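Local coordinates for FACT-Spt16 (Cicer arietinum, PDB 5CE6), which belongs to the histone chaperone FACT and, as its N-terminal Spt16 domain, probably binds histones H3-H4 during transcription through chromatin, at residues T31-F36 with L75-F80; A55-P60 with E84-F89; Y67-A72 with G158-E163; K92-L97 with V117-I122; A193-K198 with G380-E385. One frame throughout, in Å; residues are numbered along the deposited sequence. Where two conformers were deposited one is given.

Contact 1 of 5, residues T31-F36 with L75-F80; sequences TRLKAF and LWLLGF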
# COMPACT_ATOMS: atom_id res chain seq x y z
N THR A 31 -13.84 13.65 13.23
CA THR A 31 -12.54 14.27 13.01
C THR A 31 -12.12 14.13 11.56
O THR A 31 -11.66 15.09 10.93
CB THR A 31 -11.47 13.65 13.92
OG1 THR A 31 -11.78 13.94 15.29
CG2 THR A 31 -10.11 14.22 13.60
N ARG A 32 -12.30 12.93 11.02
CA ARG A 32 -11.88 12.66 9.65
C ARG A 32 -12.82 13.27 8.60
O ARG A 32 -12.35 13.72 7.55
CB ARG A 32 -11.65 11.16 9.45
CG ARG A 32 -10.38 10.70 10.17
CD ARG A 32 -10.12 9.20 10.04
NE ARG A 32 -9.01 8.80 10.92
CZ ARG A 32 -8.61 7.55 11.12
NH1 ARG A 32 -9.22 6.54 10.52
NH2 ARG A 32 -7.60 7.31 11.95
N LEU A 33 -14.13 13.33 8.89
CA LEU A 33 -15.06 13.98 7.97
C LEU A 33 -14.74 15.47 7.88
O LEU A 33 -14.77 16.07 6.80
CB LEU A 33 -16.52 13.75 8.41
CG LEU A 33 -17.63 14.18 7.44
CD1 LEU A 33 -17.50 13.41 6.14
CD2 LEU A 33 -19.01 13.94 8.05
N LYS A 34 -14.41 16.06 9.03
CA LYS A 34 -14.01 17.46 9.07
C LYS A 34 -12.73 17.68 8.28
O LYS A 34 -12.63 18.61 7.48
CB LYS A 34 -13.81 17.90 10.53
CG LYS A 34 -13.82 19.40 10.75
CD LYS A 34 -14.69 19.75 11.95
CE LYS A 34 -14.48 18.74 13.08
NZ LYS A 34 -15.52 18.87 14.15
N ALA A 35 -11.75 16.81 8.50
CA ALA A 35 -10.48 16.88 7.79
C ALA A 35 -10.69 16.81 6.28
O ALA A 35 -10.12 17.60 5.53
CB ALA A 35 -9.55 15.76 8.24
N PHE A 36 -11.54 15.88 5.86
CA PHE A 36 -11.91 15.72 4.46
C PHE A 36 -12.57 17.00 3.90
O PHE A 36 -12.10 17.55 2.90
CB PHE A 36 -12.85 14.50 4.32
CG PHE A 36 -13.39 14.28 2.93
CD1 PHE A 36 -12.66 14.63 1.80
CD2 PHE A 36 -14.65 13.72 2.76
CE1 PHE A 36 -13.17 14.42 0.53
CE2 PHE A 36 -15.17 13.51 1.49
CZ PHE A 36 -14.43 13.85 0.37
N LEU A 75 -12.80 2.69 4.88
CA LEU A 75 -12.05 2.24 6.05
C LEU A 75 -11.56 3.42 6.89
O LEU A 75 -11.62 3.40 8.13
CB LEU A 75 -10.86 1.37 5.61
CG LEU A 75 -11.26 -0.03 5.13
CD1 LEU A 75 -10.10 -0.71 4.42
CD2 LEU A 75 -11.70 -0.88 6.31
N TRP A 76 -11.07 4.45 6.22
CA TRP A 76 -10.54 5.63 6.89
C TRP A 76 -11.64 6.35 7.64
O TRP A 76 -11.50 6.71 8.82
CB TRP A 76 -9.90 6.56 5.85
CG TRP A 76 -9.21 7.77 6.41
CD1 TRP A 76 -8.01 7.80 7.07
CD2 TRP A 76 -9.65 9.13 6.29
NE1 TRP A 76 -7.70 9.10 7.40
CE2 TRP A 76 -8.68 9.93 6.93
CE3 TRP A 76 -10.77 9.74 5.72
CZ2 TRP A 76 -8.80 11.32 7.01
CZ3 TRP A 76 -10.88 11.11 5.79
CH2 TRP A 76 -9.91 11.89 6.44
N LEU A 77 -12.77 6.55 6.97
CA LEU A 77 -13.86 7.34 7.52
C LEU A 77 -14.67 6.57 8.56
O LEU A 77 -15.00 7.10 9.64
CB LEU A 77 -14.77 7.82 6.37
CG LEU A 77 -15.51 9.15 6.45
CD1 LEU A 77 -14.57 10.29 6.82
CD2 LEU A 77 -16.18 9.44 5.12
N LEU A 78 -14.99 5.31 8.24
CA LEU A 78 -15.97 4.54 8.99
C LEU A 78 -15.39 3.34 9.75
O LEU A 78 -16.03 2.79 10.64
CB LEU A 78 -17.08 4.05 8.05
CG LEU A 78 -17.92 5.17 7.42
CD1 LEU A 78 -18.66 4.67 6.19
CD2 LEU A 78 -18.90 5.72 8.43
N GLY A 79 -14.17 2.94 9.38
CA GLY A 79 -13.49 1.86 10.08
C GLY A 79 -13.86 0.48 9.57
O GLY A 79 -13.42 -0.52 10.13
N PHE A 80 -14.69 0.43 8.53
CA PHE A 80 -15.16 -0.83 7.96
C PHE A 80 -15.37 -0.70 6.46
O PHE A 80 -15.60 0.40 5.96
CB PHE A 80 -16.50 -1.26 8.59
CG PHE A 80 -16.45 -1.46 10.07
CD1 PHE A 80 -16.01 -2.65 10.62
CD2 PHE A 80 -16.85 -0.44 10.93
CE1 PHE A 80 -15.96 -2.83 11.99
CE2 PHE A 80 -16.81 -0.60 12.30
CZ PHE A 80 -16.37 -1.80 12.83
O HOH W 1 -9.56 3.26 10.24

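Contact 2 of 5, residues A55-P60 with E84-F89; sequences AVACPP and ETIMVF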
# COMPACT_ATOMS: atom_id res chain seq x y z
N ALA A 55 -18.01 11.46 -5.59
CA ALA A 55 -18.66 10.15 -5.55
C ALA A 55 -17.62 9.06 -5.39
O ALA A 55 -16.64 9.01 -6.15
CB ALA A 55 -19.46 9.92 -6.84
N VAL A 56 -17.82 8.19 -4.41
CA VAL A 56 -16.96 7.01 -4.27
C VAL A 56 -17.85 5.78 -4.26
O VAL A 56 -18.99 5.83 -3.79
CB VAL A 56 -16.06 7.05 -3.01
CG1 VAL A 56 -15.33 8.39 -2.91
CG2 VAL A 56 -16.86 6.79 -1.74
N ALA A 57 -17.34 4.68 -4.80
CA ALA A 57 -18.16 3.47 -4.92
C ALA A 57 -17.30 2.22 -4.82
O ALA A 57 -16.21 2.15 -5.39
CB ALA A 57 -18.93 3.48 -6.23
N CYS A 58 -17.79 1.24 -4.07
CA CYS A 58 -17.08 -0.01 -3.84
C CYS A 58 -17.88 -1.18 -4.38
O CYS A 58 -19.09 -1.22 -4.23
CB CYS A 58 -16.82 -0.20 -2.36
SG CYS A 58 -15.71 1.05 -1.71
N PRO A 59 -17.19 -2.14 -5.02
CA PRO A 59 -17.81 -3.31 -5.64
C PRO A 59 -18.22 -4.37 -4.61
O PRO A 59 -17.88 -4.23 -3.44
CB PRO A 59 -16.69 -3.86 -6.54
CG PRO A 59 -15.46 -3.49 -5.84
CD PRO A 59 -15.73 -2.15 -5.19
N PRO A 60 -18.96 -5.41 -5.05
CA PRO A 60 -19.26 -6.53 -4.15
C PRO A 60 -17.98 -7.18 -3.64
O PRO A 60 -16.92 -6.95 -4.22
CB PRO A 60 -20.01 -7.51 -5.07
CG PRO A 60 -20.64 -6.63 -6.11
CD PRO A 60 -19.66 -5.53 -6.34
N GLU A 84 -20.47 -3.06 -2.33
CA GLU A 84 -21.66 -2.70 -3.10
C GLU A 84 -22.38 -1.47 -2.53
O GLU A 84 -23.60 -1.47 -2.32
CB GLU A 84 -22.61 -3.89 -3.25
CG GLU A 84 -23.51 -3.81 -4.46
CD GLU A 84 -24.37 -5.04 -4.65
OE1 GLU A 84 -25.01 -5.48 -3.67
OE2 GLU A 84 -24.40 -5.55 -5.78
N THR A 85 -21.60 -0.42 -2.29
CA THR A 85 -22.12 0.82 -1.72
C THR A 85 -21.60 2.01 -2.51
O THR A 85 -20.44 2.04 -2.90
CB THR A 85 -21.70 0.95 -0.23
OG1 THR A 85 -22.30 -0.10 0.53
CG2 THR A 85 -22.15 2.29 0.35
N ILE A 86 -22.48 2.97 -2.77
CA ILE A 86 -22.08 4.24 -3.37
C ILE A 86 -22.27 5.36 -2.35
O ILE A 86 -23.32 5.44 -1.71
CB ILE A 86 -22.95 4.54 -4.59
CG1 ILE A 86 -22.76 3.48 -5.68
CG2 ILE A 86 -22.67 5.93 -5.13
CD1 ILE A 86 -23.92 3.42 -6.68
N MET A 87 -21.27 6.22 -2.20
CA MET A 87 -21.39 7.35 -1.28
C MET A 87 -21.04 8.64 -2.01
O MET A 87 -19.99 8.72 -2.65
CB MET A 87 -20.48 7.15 -0.07
CG MET A 87 -20.53 8.27 0.94
SD MET A 87 -19.81 7.72 2.51
CE MET A 87 -18.16 7.26 2.00
N VAL A 88 -21.92 9.63 -1.92
CA VAL A 88 -21.72 10.90 -2.61
C VAL A 88 -21.74 12.07 -1.63
O VAL A 88 -22.73 12.32 -0.95
CB VAL A 88 -22.77 11.13 -3.70
CG1 VAL A 88 -22.59 12.51 -4.33
CG2 VAL A 88 -22.68 10.06 -4.78
N PHE A 89 -20.63 12.80 -1.59
CA PHE A 89 -20.50 13.95 -0.72
C PHE A 89 -20.88 15.21 -1.46
O PHE A 89 -20.42 15.42 -2.58
CB PHE A 89 -19.05 14.09 -0.25
CG PHE A 89 -18.54 12.88 0.46
CD1 PHE A 89 -17.89 11.87 -0.25
CD2 PHE A 89 -18.69 12.75 1.83
CE1 PHE A 89 -17.41 10.75 0.40
CE2 PHE A 89 -18.22 11.64 2.49
CZ PHE A 89 -17.58 10.63 1.78

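Contact 3 of 5, residues Y67-A72 with G158-E163; sequences YLKSTA and GHIARE. With ACT (acetate ion), chain B.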
# COMPACT_ATOMS: atom_id res chain seq x y z
N TYR A 67 -6.19 -3.45 -4.19
CA TYR A 67 -6.46 -2.38 -3.25
C TYR A 67 -7.22 -1.29 -3.97
O TYR A 67 -6.89 -0.94 -5.11
CB TYR A 67 -5.16 -1.81 -2.67
CG TYR A 67 -4.54 -2.71 -1.63
CD1 TYR A 67 -3.89 -3.88 -2.01
CD2 TYR A 67 -4.61 -2.40 -0.28
CE1 TYR A 67 -3.33 -4.71 -1.06
CE2 TYR A 67 -4.06 -3.23 0.67
CZ TYR A 67 -3.41 -4.39 0.27
OH TYR A 67 -2.86 -5.23 1.20
N LEU A 68 -8.26 -0.76 -3.33
CA LEU A 68 -9.01 0.33 -3.91
C LEU A 68 -8.95 1.55 -3.02
O LEU A 68 -9.17 1.46 -1.81
CB LEU A 68 -10.48 -0.05 -4.11
CG LEU A 68 -10.79 -1.11 -5.15
CD1 LEU A 68 -12.29 -1.30 -5.25
CD2 LEU A 68 -10.20 -0.71 -6.49
N LYS A 69 -8.66 2.69 -3.63
CA LYS A 69 -8.70 3.94 -2.92
C LYS A 69 -10.10 4.21 -2.37
O LYS A 69 -10.25 4.81 -1.31
CB LYS A 69 -8.25 5.07 -3.85
CG LYS A 69 -7.93 6.36 -3.14
CD LYS A 69 -7.28 7.37 -4.09
CE LYS A 69 -5.81 7.62 -3.73
NZ LYS A 69 -4.90 6.48 -4.08
N SER A 70 -11.14 3.77 -3.07
CA SER A 70 -12.50 3.97 -2.57
C SER A 70 -12.72 3.16 -1.30
O SER A 70 -13.34 3.63 -0.35
CB SER A 70 -13.51 3.57 -3.63
OG SER A 70 -13.24 2.25 -4.08
N THR A 71 -12.21 1.93 -1.30
CA THR A 71 -12.30 1.09 -0.10
C THR A 71 -11.54 1.75 1.05
O THR A 71 -12.02 1.79 2.18
CB THR A 71 -11.75 -0.31 -0.37
OG1 THR A 71 -12.62 -0.99 -1.28
CG2 THR A 71 -11.67 -1.11 0.93
N ALA A 72 -10.37 2.28 0.73
CA ALA A 72 -9.58 2.98 1.74
C ALA A 72 -10.33 4.15 2.38
O ALA A 72 -10.22 4.36 3.59
CB ALA A 72 -8.26 3.45 1.13
N GLY A 158 -16.33 14.96 -8.62
CA GLY A 158 -15.05 14.29 -8.54
C GLY A 158 -15.23 12.80 -8.31
O GLY A 158 -16.12 12.38 -7.57
N HIS A 159 -14.41 12.00 -8.98
CA HIS A 159 -14.39 10.56 -8.73
C HIS A 159 -12.97 10.06 -8.85
O HIS A 159 -12.09 10.77 -9.33
CB HIS A 159 -15.32 9.81 -9.67
CG HIS A 159 -14.94 9.92 -11.12
ND1 HIS A 159 -15.05 8.86 -11.99
CD2 HIS A 159 -14.46 10.95 -11.84
CE1 HIS A 159 -14.65 9.23 -13.19
NE2 HIS A 159 -14.28 10.50 -13.13
N ILE A 160 -12.74 8.83 -8.40
CA ILE A 160 -11.42 8.23 -8.53
C ILE A 160 -11.41 7.58 -9.91
O ILE A 160 -11.78 6.42 -10.07
CB ILE A 160 -11.17 7.20 -7.42
CG1 ILE A 160 -11.36 7.89 -6.05
CG2 ILE A 160 -9.78 6.61 -7.53
CD1 ILE A 160 -11.47 6.94 -4.88
N ALA A 161 -11.03 8.37 -10.91
CA ALA A 161 -11.29 8.02 -12.31
C ALA A 161 -10.60 6.73 -12.76
O ALA A 161 -11.11 6.02 -13.63
CB ALA A 161 -10.91 9.18 -13.23
N ARG A 162 -9.45 6.43 -12.17
CA ARG A 162 -8.66 5.28 -12.60
C ARG A 162 -9.25 3.95 -12.15
O ARG A 162 -8.83 2.88 -12.62
CB ARG A 162 -7.21 5.41 -12.12
N GLU A 163 -10.22 3.99 -11.25
CA GLU A 163 -10.86 2.76 -10.79
C GLU A 163 -11.82 2.21 -11.84
O GLU A 163 -12.66 2.94 -12.38
CB GLU A 163 -11.60 2.99 -9.47
CG GLU A 163 -10.67 3.28 -8.34
CD GLU A 163 -11.32 3.21 -6.97
OE1 GLU A 163 -12.56 3.00 -6.89
OE2 GLU A 163 -10.58 3.35 -5.98
C ACT B . -8.25 -1.67 0.32
O ACT B . -8.72 -1.97 -0.79
OXT ACT B . -8.22 -2.59 1.18
CH3 ACT B . -7.76 -0.28 0.61
O HOH W 2 -8.10 3.04 -6.52

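Contact 4 of 5, residues K92-L97 with V117-I122; sequences KQIHVL and VGVEII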
# COMPACT_ATOMS: atom_id res chain seq x y z
N LYS A 92 -23.73 20.08 1.54
CA LYS A 92 -24.64 20.04 2.68
C LYS A 92 -25.21 18.66 2.98
O LYS A 92 -25.90 18.48 3.98
CB LYS A 92 -25.80 21.02 2.45
CG LYS A 92 -25.34 22.45 2.21
CD LYS A 92 -24.51 22.95 3.38
CE LYS A 92 -25.34 23.02 4.66
NZ LYS A 92 -24.49 23.24 5.86
N GLN A 93 -24.92 17.69 2.12
CA GLN A 93 -25.46 16.34 2.29
C GLN A 93 -24.43 15.26 1.97
O GLN A 93 -23.47 15.50 1.24
CB GLN A 93 -26.68 16.12 1.40
CG GLN A 93 -27.81 17.13 1.59
CD GLN A 93 -29.00 16.83 0.70
OE1 GLN A 93 -28.87 16.77 -0.52
NE2 GLN A 93 -30.16 16.64 1.32
N ILE A 94 -24.64 14.07 2.52
CA ILE A 94 -23.91 12.88 2.08
C ILE A 94 -24.95 11.83 1.72
O ILE A 94 -25.74 11.44 2.58
CB ILE A 94 -23.00 12.32 3.17
CG1 ILE A 94 -21.99 13.39 3.62
CG2 ILE A 94 -22.24 11.08 2.67
CD1 ILE A 94 -21.02 12.91 4.68
N HIS A 95 -24.97 11.40 0.47
CA HIS A 95 -25.93 10.39 0.03
C HIS A 95 -25.26 9.03 -0.01
O HIS A 95 -24.15 8.90 -0.49
CB HIS A 95 -26.48 10.76 -1.34
CG HIS A 95 -27.31 11.99 -1.34
ND1 HIS A 95 -28.69 11.96 -1.29
CD2 HIS A 95 -26.97 13.30 -1.39
CE1 HIS A 95 -29.16 13.19 -1.31
NE2 HIS A 95 -28.14 14.03 -1.36
N VAL A 96 -25.94 8.02 0.52
CA VAL A 96 -25.42 6.67 0.50
C VAL A 96 -26.46 5.76 -0.14
O VAL A 96 -27.62 5.83 0.22
CB VAL A 96 -25.11 6.17 1.92
CG1 VAL A 96 -24.47 4.80 1.88
CG2 VAL A 96 -24.19 7.16 2.65
N LEU A 97 -26.03 4.95 -1.10
CA LEU A 97 -26.91 3.93 -1.69
C LEU A 97 -26.35 2.59 -1.27
O LEU A 97 -25.22 2.26 -1.63
CB LEU A 97 -26.92 4.05 -3.22
CG LEU A 97 -27.74 3.02 -3.98
CD1 LEU A 97 -29.15 2.94 -3.42
CD2 LEU A 97 -27.79 3.37 -5.46
N VAL A 117 -19.65 18.73 10.33
CA VAL A 117 -19.49 19.54 9.12
C VAL A 117 -20.79 20.16 8.61
O VAL A 117 -20.82 20.74 7.53
CB VAL A 117 -18.82 18.73 7.97
CG1 VAL A 117 -17.38 18.45 8.29
CG2 VAL A 117 -19.57 17.44 7.72
N GLY A 118 -21.86 20.01 9.39
CA GLY A 118 -23.13 20.61 9.03
C GLY A 118 -23.84 19.89 7.89
O GLY A 118 -24.68 20.49 7.20
N VAL A 119 -23.53 18.62 7.68
CA VAL A 119 -24.16 17.88 6.59
C VAL A 119 -25.26 16.91 7.02
O VAL A 119 -25.23 16.35 8.12
CB VAL A 119 -23.13 17.12 5.71
CG1 VAL A 119 -22.07 18.07 5.19
CG2 VAL A 119 -22.50 15.96 6.48
N GLU A 120 -26.21 16.70 6.12
CA GLU A 120 -27.31 15.78 6.33
C GLU A 120 -27.01 14.48 5.59
O GLU A 120 -26.86 14.47 4.37
CB GLU A 120 -28.59 16.40 5.77
CG GLU A 120 -29.85 15.62 6.00
CD GLU A 120 -31.04 16.26 5.30
OE1 GLU A 120 -30.81 17.20 4.50
OE2 GLU A 120 -32.18 15.82 5.53
N ILE A 121 -26.91 13.38 6.32
CA ILE A 121 -26.76 12.07 5.70
C ILE A 121 -28.10 11.53 5.22
O ILE A 121 -29.06 11.45 5.99
CB ILE A 121 -26.10 11.08 6.65
CG1 ILE A 121 -24.66 11.51 6.88
CG2 ILE A 121 -26.18 9.67 6.10
CD1 ILE A 121 -23.88 10.57 7.72
N ILE A 122 -28.16 11.17 3.94
CA ILE A 122 -29.40 10.67 3.36
C ILE A 122 -29.17 9.24 2.92
O ILE A 122 -28.32 8.98 2.07
CB ILE A 122 -29.80 11.50 2.14
CG1 ILE A 122 -29.96 12.97 2.53
CG2 ILE A 122 -31.10 10.97 1.53
CD1 ILE A 122 -30.99 13.19 3.61

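Contact 5 of 5, residues A193-K198 with G380-E385; sequences ALFAAK and GIEFRE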
# COMPACT_ATOMS: atom_id res chain seq x y z
N ALA A 193 -3.34 13.10 -0.97
CA ALA A 193 -2.89 14.13 -0.05
C ALA A 193 -3.54 13.95 1.32
O ALA A 193 -2.90 14.07 2.35
CB ALA A 193 -3.20 15.52 -0.61
N LEU A 194 -4.84 13.66 1.31
CA LEU A 194 -5.59 13.45 2.54
C LEU A 194 -5.05 12.30 3.38
O LEU A 194 -4.94 12.41 4.60
CB LEU A 194 -7.07 13.20 2.21
CG LEU A 194 -8.04 13.16 3.38
CD1 LEU A 194 -8.06 14.49 4.11
CD2 LEU A 194 -9.42 12.82 2.86
N PHE A 195 -4.70 11.20 2.72
CA PHE A 195 -4.23 10.01 3.43
C PHE A 195 -2.73 10.08 3.73
O PHE A 195 -2.22 9.25 4.48
CB PHE A 195 -4.49 8.73 2.63
CG PHE A 195 -5.94 8.45 2.32
CD1 PHE A 195 -6.95 8.87 3.19
CD2 PHE A 195 -6.29 7.78 1.16
CE1 PHE A 195 -8.29 8.60 2.89
CE2 PHE A 195 -7.63 7.51 0.85
CZ PHE A 195 -8.63 7.93 1.73
N ALA A 196 -2.04 11.07 3.18
CA ALA A 196 -0.56 11.10 3.20
C ALA A 196 0.08 11.19 4.58
O ALA A 196 1.04 10.48 4.87
CB ALA A 196 -0.04 12.21 2.30
N ALA A 197 -0.43 12.08 5.42
CA ALA A 197 0.12 12.25 6.76
C ALA A 197 -0.76 11.52 7.79
O ALA A 197 -1.92 11.87 7.99
CB ALA A 197 0.26 13.72 7.12
N LYS A 198 -0.18 10.52 8.44
CA LYS A 198 -0.92 9.69 9.39
C LYS A 198 -1.02 10.34 10.77
O LYS A 198 -0.11 11.05 11.22
CB LYS A 198 -0.25 8.33 9.54
CG LYS A 198 -0.65 7.28 8.49
CD LYS A 198 -0.07 7.59 7.14
CE LYS A 198 -0.53 6.57 6.09
NZ LYS A 198 -0.31 7.14 4.74
N GLY A 380 -0.12 2.82 3.74
CA GLY A 380 -1.06 3.04 4.84
C GLY A 380 -2.18 2.03 4.72
O GLY A 380 -1.95 0.82 4.62
N ILE A 381 -3.42 2.52 4.72
CA ILE A 381 -4.53 1.64 4.39
C ILE A 381 -4.33 0.98 3.02
O ILE A 381 -4.58 -0.22 2.85
CB ILE A 381 -5.87 2.40 4.45
CG1 ILE A 381 -6.02 3.02 5.83
CG2 ILE A 381 -7.02 1.47 4.15
CD1 ILE A 381 -7.31 3.86 6.01
N GLU A 382 -3.90 1.77 2.05
CA GLU A 382 -3.49 1.25 0.75
C GLU A 382 -2.07 0.71 0.86
O GLU A 382 -1.20 1.35 1.44
CB GLU A 382 -3.51 2.35 -0.30
CG GLU A 382 -4.87 3.05 -0.47
CD GLU A 382 -4.72 4.35 -1.22
OE1 GLU A 382 -4.37 5.37 -0.59
OE2 GLU A 382 -4.92 4.33 -2.45
N PHE A 383 -1.83 -0.45 0.27
CA PHE A 383 -0.46 -0.95 0.25
C PHE A 383 0.47 -0.05 -0.56
O PHE A 383 1.65 0.15 -0.23
CB PHE A 383 -0.42 -2.38 -0.29
CG PHE A 383 0.95 -2.97 -0.24
CD1 PHE A 383 1.48 -3.41 0.97
CD2 PHE A 383 1.72 -3.04 -1.38
CE1 PHE A 383 2.77 -3.91 1.04
CE2 PHE A 383 3.00 -3.55 -1.33
CZ PHE A 383 3.53 -3.99 -0.13
N ARG A 384 -0.08 0.50 -1.64
CA ARG A 384 0.68 1.37 -2.51
C ARG A 384 -0.03 2.71 -2.69
O ARG A 384 -1.06 2.80 -3.36
CB ARG A 384 0.84 0.66 -3.85
CG ARG A 384 1.82 1.25 -4.79
CD ARG A 384 2.00 0.31 -5.97
NE ARG A 384 2.76 0.94 -7.03
CZ ARG A 384 4.08 0.89 -7.11
NH1 ARG A 384 4.77 0.22 -6.19
NH2 ARG A 384 4.71 1.51 -8.10
N GLU A 385 0.52 3.75 -2.06
CA GLU A 385 0.04 5.11 -2.27
C GLU A 385 0.76 5.72 -3.49
O GLU A 385 1.88 6.21 -3.39
CB GLU A 385 0.26 5.95 -1.00
CG GLU A 385 -0.49 5.35 0.20
CD GLU A 385 -0.31 6.14 1.49
OE1 GLU A 385 0.48 7.11 1.51
OE2 GLU A 385 -0.96 5.78 2.49
O HOH W 3 2.20 8.23 3.71

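Contact 1 of 5, residues T31-F36 with L75-F80
Helix 26-42 packs on helix 69-78 within the N-terminal lobe, the backbones coming nearest where the CA atoms of R32 and L77 stand 6.1 Å apart. R32 runs extended from CG to NE over one face of the W76 indole. Its CB and CG pass above the six-membered ring, and CD reaches the five-membered ring, 3.6 Å from that centroid to CD and 13° off the normal, a CH-pi contact. Farther along, the guanidinium lies flat on the indole, the planes 11° apart, in an off-centre cation-pi contact. NH1 then turns to the backbone, giving W76 O a nearly straight hydrogen bond of 2.8 Å from NH1 that arrives in the carbonyl plane on a lone pair. A weak bond from NH1 to a water continues to L75 O. At the indole edge sit the CB atoms of A35 and F36, F36 CB 4.2 Å from W76 CZ3, while L77 CD1 packs against L33. Stacking and the bond to W76 O together fix both the tilt and the rotation of the guanidinium, and its charge meets a carbonyl near a helix C-terminus, where the helix dipole would probably favour a cation.

Contact 2 of 5, residues A55-P60 with E84-F89
In V56 a chi1 of -50° sets CG1 opposite the carbonyl carbon and leaves CG2 in the remaining position, between N and C; M87, with CG anti to its N, bends at chi3 (59°), which returns the methyl CE to within 4.0 Å of V56 CG2. The two side chains lie side by side and point the same way, on the sheet face they share with C58 and T85. On the other face two alanines meet branched side chains: A55 CB meets V88 CG2 at 3.8 Å, and A57 CB rests against I86 CG1 at 3.9 Å.

Beneath these side chains the strands run antiparallel, their axes at 168°. V56 and M87 form a hydrogen-bonded pair, with V56 N to M87 O and M87 N to V56 O both 2.8 Å and nearly straight. C58 and T85 form the next such pair, less evenly: C58 N to T85 O is 3.0 Å, whereas T85 N to C58 O stretches to 3.3 Å and is more bent. The distortion coincides with E84, which, at positive phi, gives its N to P59 O at 3.1 Å, above that carbonyl's plane rather than on a lone pair. Past it, the carboxylate of E84 approaches the ring of P60.

Helix 69-78 packs on the V56 and M87 face and helix 168-179 on the A57 and I86 face. E84 and T85 both oppose C58, the arrangement of a G1 beta bulge, here at the end of the pairing between the two central strands of the six-stranded mixed sheet of the N-terminal lobe.

Contact 3 of 5, residues Y67-A72 with G158-E163
E163 lays its carboxylate against the first turn of helix 69-78, crossing L68 and meeting S70. The firm bond is to the backbone, OE2 accepting S70 N at 3.0 Å from N to OE2 on its syn lone pair. S70 was modelled in two conformers; in the one described, chi1 of 53° sets the hydroxyl beside the amide, and S70 OG gives E163 OE1 a bond of 3.0 Å, again on the syn lone pair. The side chain of E163 is extended beyond CG. A water gives OE2 a further bond, 2.6 Å from its oxygen to E163 OE2, and accepts one from K69 N. Beside this polar grip, I160 CD1 fills the angle between K69 and S70, 3.9 Å from K69 CB. The amine of K69 leads away to a salt bridge with E382. On a different side of the helix start, L68 N donates to an acetate ion at 2.9 Å from N to the acetate O; the ion is probably from the crystallisation liquor and is also bonded by R305.

A negative group facing the amides of the first helical turn should be stabilised by the helix dipole. The arrangement is a carboxylate from a distant type I turn, I160 to E163, binding an amide in the first turn of a helix of the N-terminal lobe.

Contact 4 of 5, residues K92-L97 with V117-I122
G118, just after helix 110-117 and at positive phi, turns its carbonyl to the amine of K92, which bends at chi2 and chi3 to curl over the turn; K92 NZ stands 3.1 Å from G118 O, above the carbonyl plane. V119 follows with CB against K92 O and with CG2 set 3.8 Å from I94 CD1. At E120 the pairing becomes regular and parallel: E120 N donates to K92 O at 2.8 Å and E120 O accepts I94 N at 2.9 Å. Strand 93-98, helices 100-106 and 110-117, and strand 120-125 thus form a beta-alpha-beta crossover, with 120-125 as the outermost strand of the lobe's sheet within the chain. The E120 side chain lies alongside Q93, Q93 NE2 giving E120 OE1 a weak bond of 3.3 Å across planes 53° apart, and the other end of the Q93 amide accepts H95 NE2, 3.0 Å from NE2 to Q93 OE1. I121 turns to the opposite face, with CG1 against I94 CB. I122 brings its CB to 3.6 Å from H95 ND1, while ND1 finds its hydrogen bond with H124; on the backbone, I122 N donates to I94 O and I122 O accepts V96 N at 3.0 Å.

Contact 5 of 5, residues A193-K198 with G380-E385
K198 and E385 meet from opposite directions in the tight part of this contact, where K198 NZ stands 2.7 Å from E385 OE2 in a salt bridge that uses the syn lone pair of OE2. Burial of this K198-E385 pair would probably hold both groups charged. The lysine bends at chi2 (72°) so that NZ returns to F195 O, giving it a hydrogen bond of 2.9 Å. That carbonyl and the carboxylate together hold the ammonium in place. Its CE lies 3.8 Å from G380 CA, so the chain passes close over the glycine. A water is a further partner, accepting from K198 NZ at 2.9 Å and lying within reach of E385 OE1 and A196 O, and I379 O is a weak one.

The looser part is thin, chiefly E382 OE1 at 3.5 Å from F195 CD2, at the ring edge and near its plane, with the carboxylate turned 80° against the ring. The other oxygen of E382 is the one paired with K69. The contact joins helix 188-196 and the residues after it to the loop between strands 376-378 and 403-414; F195 also meets W76 of helix 69-78 edge-to-face, and I381 packs on the same helix.

How the contacts relate
Contacts 2 and 4 share one sheet, joined by backbone bonds between strands 85-89 and 93-98 (V88 N to H95 O, 2.7 Å). Contact 3 reaches it through strand 156-159, where A55 N lies 2.9 Å from G158 O. Contact 1 packs on this sheet through F89, with F36 CE2 3.6 Å from F89 CG, and meets contact 4 at L33 and V117. Contacts 1 and 3 both use helix 69-78, which carries them to contact 5: W76 packs on I381, and K69 NZ pairs with E382 OE2 at 2.7 Å. These two touches join the N-terminal lobe to the M24-family part. The acetate bound in contact 3 lies about 5 Å from the side chain of E382.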